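Long-range contact in isatin hydrolase (Ralstonia solanacearum, PDB 5NMP), which probably hydrolyses the ring amide of isatin, using a bound manganese ion, and belongs to a metal-dependent cyclase family: residues R141-S155 / W184-T198. Numbering follows the deposited sequence.
Sequences RIPAGAWVLFRTDWS and WLIGERNVHGFGVET
The carboxylate of E197 is gripped by four hydrogen bonds from the turn that follows strand 147-151. E197 OE1 accepts T152 N at 2.9 Å and D153 N at 3.0 Å, both from the same face of the carboxylate; OE2 accepts S155 N and, at 2.7 Å, S155 OG, both on its anti side but from opposite faces of the plane. With CG anti to the carbonyl carbon (chi1 -54°) and the chain extended beyond it, E197 reaches across to this turn. Its backbone N donates to a water that also bonds T152 OG1. Next to it, T198 CG2 sits over the face of the five-membered ring of W154, 3.4 Å from the centroid, a CH-pi contact; W154 NE1 is bonded to F164 O.

Before this turn in the sequence, strands 147-151 and 193-195 run parallel, their directions 21° apart, with G195 N bonded to V148 O and G195 O to F150 N. V148 CG2 packs on V191 CG1 (3.6 Å), while W147 brings CE3 to 3.5 Å from G193 C and takes the edge of H192 on its face, planes at 83°. H192 NE2 is held by N105 O.

At the far end the guanidinium groups of R141 and R189 stack, centres 3.7 Å apart; E136 forms a salt bridge with R189 NE, which would partly offset the like charges.

The E197 carboxylate thus joins the segment after strand 193-195 to the T152-S155 turn; its four donors should favour the ionised form, partly opposed by the nearby D153 carboxylate, itself paired with R151. The side chain of neighbouring V196 lies about 8 Å from the bound manganese.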
# COMPACT_ATOMS: atom_id res chain seq x y z
N ARG A 141 -12.46 13.12 -23.80
CA ARG A 141 -12.45 11.67 -23.91
C ARG A 141 -11.77 11.00 -22.72
O ARG A 141 -10.69 11.41 -22.30
CB ARG A 141 -11.76 11.26 -25.21
CG ARG A 141 -11.83 9.78 -25.54
CD ARG A 141 -11.03 9.48 -26.80
NE ARG A 141 -11.21 8.11 -27.25
CZ ARG A 141 -12.08 7.74 -28.18
NH1 ARG A 141 -12.86 8.64 -28.77
NH2 ARG A 141 -12.17 6.46 -28.54
N ILE A 142 -12.42 9.97 -22.19
CA ILE A 142 -11.82 9.14 -21.14
C ILE A 142 -10.62 8.38 -21.70
O ILE A 142 -10.77 7.57 -22.62
CB ILE A 142 -12.84 8.14 -20.57
CG1 ILE A 142 -14.05 8.89 -19.99
CG2 ILE A 142 -12.20 7.26 -19.51
CD1 ILE A 142 -15.17 7.97 -19.56
N PRO A 143 -9.43 8.63 -21.14
CA PRO A 143 -8.18 8.06 -21.69
C PRO A 143 -8.02 6.57 -21.42
O PRO A 143 -8.44 6.07 -20.37
CB PRO A 143 -7.09 8.87 -20.98
CG PRO A 143 -7.71 9.27 -19.69
CD PRO A 143 -9.17 9.49 -19.97
N ALA A 144 -7.42 5.86 -22.37
CA ALA A 144 -7.19 4.43 -22.22
C ALA A 144 -6.13 4.17 -21.16
O ALA A 144 -5.11 4.84 -21.12
CB ALA A 144 -6.78 3.81 -23.55
N GLY A 145 -6.39 3.19 -20.29
CA GLY A 145 -5.46 2.84 -19.23
C GLY A 145 -5.68 3.64 -17.96
O GLY A 145 -4.82 3.66 -17.08
N ALA A 146 -6.83 4.29 -17.86
CA ALA A 146 -7.14 5.12 -16.71
C ALA A 146 -8.19 4.50 -15.81
O ALA A 146 -9.07 3.77 -16.29
CB ALA A 146 -7.59 6.50 -17.16
N TRP A 147 -8.10 4.77 -14.51
CA TRP A 147 -9.18 4.42 -13.59
C TRP A 147 -10.42 5.25 -13.89
O TRP A 147 -10.32 6.43 -14.26
CB TRP A 147 -8.78 4.67 -12.13
CG TRP A 147 -7.84 3.66 -11.54
CD1 TRP A 147 -6.50 3.80 -11.37
CD2 TRP A 147 -8.18 2.37 -11.02
NE1 TRP A 147 -5.97 2.68 -10.78
CE2 TRP A 147 -6.99 1.78 -10.56
CE3 TRP A 147 -9.38 1.66 -10.90
CZ2 TRP A 147 -6.95 0.51 -9.99
CZ3 TRP A 147 -9.34 0.39 -10.34
CH2 TRP A 147 -8.14 -0.16 -9.89
N VAL A 148 -11.58 4.64 -13.74
CA VAL A 148 -12.83 5.39 -13.74
C VAL A 148 -13.37 5.42 -12.32
O VAL A 148 -13.89 4.42 -11.82
CB VAL A 148 -13.87 4.79 -14.70
CG1 VAL A 148 -15.18 5.56 -14.62
CG2 VAL A 148 -13.33 4.78 -16.11
N LEU A 149 -13.23 6.56 -11.65
CA LEU A 149 -13.68 6.69 -10.27
C LEU A 149 -15.10 7.24 -10.20
O LEU A 149 -15.37 8.38 -10.60
CB LEU A 149 -12.71 7.58 -9.48
CG LEU A 149 -11.26 7.09 -9.46
CD1 LEU A 149 -10.40 7.94 -8.55
CD2 LEU A 149 -11.19 5.62 -9.05
N PHE A 150 -16.01 6.41 -9.70
CA PHE A 150 -17.43 6.73 -9.61
C PHE A 150 -17.74 7.46 -8.30
O PHE A 150 -17.93 6.82 -7.26
CB PHE A 150 -18.25 5.44 -9.72
CG PHE A 150 -19.73 5.65 -9.87
CD1 PHE A 150 -20.24 6.85 -10.36
CD2 PHE A 150 -20.62 4.64 -9.52
CE1 PHE A 150 -21.60 7.03 -10.50
CE2 PHE A 150 -21.99 4.82 -9.66
CZ PHE A 150 -22.48 6.02 -10.15
N ARG A 151 -17.80 8.79 -8.35
CA ARG A 151 -18.10 9.58 -7.16
C ARG A 151 -19.60 9.64 -6.87
O ARG A 151 -20.38 10.06 -7.72
CB ARG A 151 -17.56 11.00 -7.29
CG ARG A 151 -17.92 11.85 -6.09
CD ARG A 151 -17.64 13.32 -6.31
NE ARG A 151 -18.20 14.11 -5.21
CZ ARG A 151 -18.41 15.42 -5.26
NH1 ARG A 151 -18.10 16.11 -6.35
NH2 ARG A 151 -18.93 16.04 -4.21
N THR A 152 -19.98 9.23 -5.67
CA THR A 152 -21.39 9.18 -5.28
C THR A 152 -21.64 9.81 -3.91
O THR A 152 -22.79 9.88 -3.47
CB THR A 152 -21.89 7.73 -5.24
OG1 THR A 152 -21.07 6.97 -4.35
CG2 THR A 152 -21.86 7.11 -6.63
N ASP A 153 -20.58 10.25 -3.25
CA ASP A 153 -20.63 10.76 -1.87
C ASP A 153 -21.17 9.72 -0.89
O ASP A 153 -21.59 10.05 0.22
CB ASP A 153 -21.49 12.04 -1.79
CG ASP A 153 -20.70 13.29 -2.14
OD1 ASP A 153 -19.57 13.16 -2.65
OD2 ASP A 153 -21.22 14.40 -1.91
N TRP A 154 -21.12 8.45 -1.29
CA TRP A 154 -21.60 7.35 -0.45
C TRP A 154 -20.72 7.16 0.78
O TRP A 154 -21.16 6.62 1.80
CB TRP A 154 -21.65 6.06 -1.26
CG TRP A 154 -22.52 5.01 -0.66
CD1 TRP A 154 -22.15 4.03 0.21
CD2 TRP A 154 -23.92 4.82 -0.90
NE1 TRP A 154 -23.23 3.25 0.54
CE2 TRP A 154 -24.33 3.71 -0.13
CE3 TRP A 154 -24.87 5.48 -1.69
CZ2 TRP A 154 -25.65 3.25 -0.13
CZ3 TRP A 154 -26.18 5.02 -1.68
CH2 TRP A 154 -26.56 3.92 -0.91
N SER A 155 -19.47 7.60 0.69
CA SER A 155 -18.50 7.46 1.77
C SER A 155 -18.92 8.20 3.04
O SER A 155 -18.41 7.92 4.13
CB SER A 155 -17.13 7.95 1.32
OG SER A 155 -17.20 9.29 0.87
N TRP A 184 -19.10 -0.62 -22.60
CA TRP A 184 -18.60 0.56 -23.29
C TRP A 184 -17.24 1.00 -22.72
O TRP A 184 -16.31 1.28 -23.48
CB TRP A 184 -19.61 1.71 -23.18
CG TRP A 184 -19.26 2.93 -23.97
CD1 TRP A 184 -19.44 3.12 -25.31
CD2 TRP A 184 -18.68 4.14 -23.47
NE1 TRP A 184 -19.01 4.37 -25.67
CE2 TRP A 184 -18.54 5.02 -24.56
CE3 TRP A 184 -18.27 4.57 -22.20
CZ2 TRP A 184 -18.00 6.30 -24.43
CZ3 TRP A 184 -17.74 5.84 -22.07
CH2 TRP A 184 -17.61 6.69 -23.18
N LEU A 185 -17.14 1.04 -21.40
CA LEU A 185 -15.89 1.42 -20.74
C LEU A 185 -14.74 0.49 -21.11
O LEU A 185 -13.61 0.94 -21.30
CB LEU A 185 -16.08 1.43 -19.22
CG LEU A 185 -16.85 2.62 -18.64
CD1 LEU A 185 -16.92 2.52 -17.13
CD2 LEU A 185 -16.21 3.93 -19.06
N ILE A 186 -15.02 -0.80 -21.21
CA ILE A 186 -13.99 -1.77 -21.54
C ILE A 186 -13.67 -1.76 -23.03
O ILE A 186 -12.51 -1.62 -23.43
CB ILE A 186 -14.40 -3.19 -21.12
CG1 ILE A 186 -14.55 -3.27 -19.60
CG2 ILE A 186 -13.38 -4.21 -21.60
CD1 ILE A 186 -15.10 -4.60 -19.11
N GLY A 187 -14.71 -1.90 -23.86
CA GLY A 187 -14.54 -2.07 -25.29
C GLY A 187 -14.27 -0.82 -26.10
O GLY A 187 -13.53 -0.86 -27.09
N GLU A 188 -14.85 0.31 -25.70
CA GLU A 188 -14.71 1.54 -26.47
C GLU A 188 -13.71 2.52 -25.87
O GLU A 188 -13.29 3.47 -26.53
CB GLU A 188 -16.07 2.22 -26.63
CG GLU A 188 -17.03 1.47 -27.53
CD GLU A 188 -16.54 1.37 -28.96
OE1 GLU A 188 -16.19 2.42 -29.55
OE2 GLU A 188 -16.48 0.25 -29.50
N ARG A 189 -13.32 2.30 -24.61
CA ARG A 189 -12.44 3.25 -23.93
C ARG A 189 -11.21 2.59 -23.30
O ARG A 189 -10.26 3.29 -22.93
CB ARG A 189 -13.22 4.01 -22.87
CG ARG A 189 -14.22 5.00 -23.45
CD ARG A 189 -13.52 6.03 -24.31
NE ARG A 189 -14.44 7.03 -24.85
CZ ARG A 189 -14.99 6.97 -26.06
NH1 ARG A 189 -14.71 5.97 -26.87
NH2 ARG A 189 -15.82 7.93 -26.46
N ASN A 190 -11.24 1.27 -23.18
CA ASN A 190 -10.09 0.50 -22.71
C ASN A 190 -9.57 0.98 -21.36
O ASN A 190 -8.38 1.22 -21.17
CB ASN A 190 -8.97 0.56 -23.76
CG ASN A 190 -7.92 -0.52 -23.57
OD1 ASN A 190 -8.13 -1.49 -22.84
ND2 ASN A 190 -6.79 -0.37 -24.24
N VAL A 191 -10.49 1.13 -20.41
CA VAL A 191 -10.16 1.66 -19.10
C VAL A 191 -9.33 0.66 -18.29
O VAL A 191 -9.30 -0.54 -18.58
CB VAL A 191 -11.42 2.03 -18.30
CG1 VAL A 191 -12.24 3.05 -19.07
CG2 VAL A 191 -12.24 0.79 -18.00
N HIS A 192 -8.65 1.17 -17.26
CA HIS A 192 -7.79 0.38 -16.40
C HIS A 192 -8.61 -0.40 -15.39
O HIS A 192 -8.31 -1.56 -15.08
CB HIS A 192 -6.79 1.29 -15.69
CG HIS A 192 -5.77 0.57 -14.87
ND1 HIS A 192 -4.82 -0.26 -15.42
CD2 HIS A 192 -5.54 0.58 -13.53
CE1 HIS A 192 -4.05 -0.74 -14.45
NE2 HIS A 192 -4.47 -0.25 -13.30
N GLY A 193 -9.65 0.24 -14.87
CA GLY A 193 -10.43 -0.34 -13.80
C GLY A 193 -11.60 0.54 -13.38
O GLY A 193 -11.82 1.60 -13.96
N PHE A 194 -12.34 0.09 -12.38
CA PHE A 194 -13.51 0.81 -11.88
C PHE A 194 -13.41 1.00 -10.36
O PHE A 194 -13.17 0.04 -9.63
CB PHE A 194 -14.79 0.06 -12.27
CG PHE A 194 -16.03 0.91 -12.22
CD1 PHE A 194 -17.05 0.62 -11.33
CD2 PHE A 194 -16.17 1.99 -13.08
CE1 PHE A 194 -18.19 1.40 -11.29
CE2 PHE A 194 -17.31 2.78 -13.04
CZ PHE A 194 -18.33 2.48 -12.15
N GLY A 195 -13.59 2.23 -9.89
CA GLY A 195 -13.48 2.53 -8.47
C GLY A 195 -14.72 3.16 -7.88
O GLY A 195 -15.31 4.07 -8.48
N VAL A 196 -15.14 2.70 -6.71
CA VAL A 196 -16.38 3.17 -6.09
C VAL A 196 -16.21 3.56 -4.62
O VAL A 196 -15.16 3.32 -4.02
CB VAL A 196 -17.48 2.09 -6.19
CG1 VAL A 196 -17.79 1.79 -7.65
CG2 VAL A 196 -17.05 0.83 -5.46
N GLU A 197 -17.24 4.18 -4.05
CA GLU A 197 -17.25 4.52 -2.63
C GLU A 197 -18.05 3.50 -1.82
O GLU A 197 -18.03 3.52 -0.59
CB GLU A 197 -17.83 5.92 -2.41
CG GLU A 197 -17.17 7.02 -3.22
CD GLU A 197 -17.69 8.40 -2.86
OE1 GLU A 197 -17.79 9.25 -3.76
OE2 GLU A 197 -18.00 8.63 -1.67
N THR A 198 -18.75 2.62 -2.53
CA THR A 198 -19.57 1.61 -1.89
C THR A 198 -18.78 0.34 -1.60
O THR A 198 -17.60 0.24 -1.95
CB THR A 198 -20.80 1.25 -2.75
OG1 THR A 198 -20.38 0.98 -4.09
CG2 THR A 198 -21.79 2.40 -2.77
O HOH W 1 -10.09 5.74 -24.69
O HOH W 2 -19.15 5.42 -5.68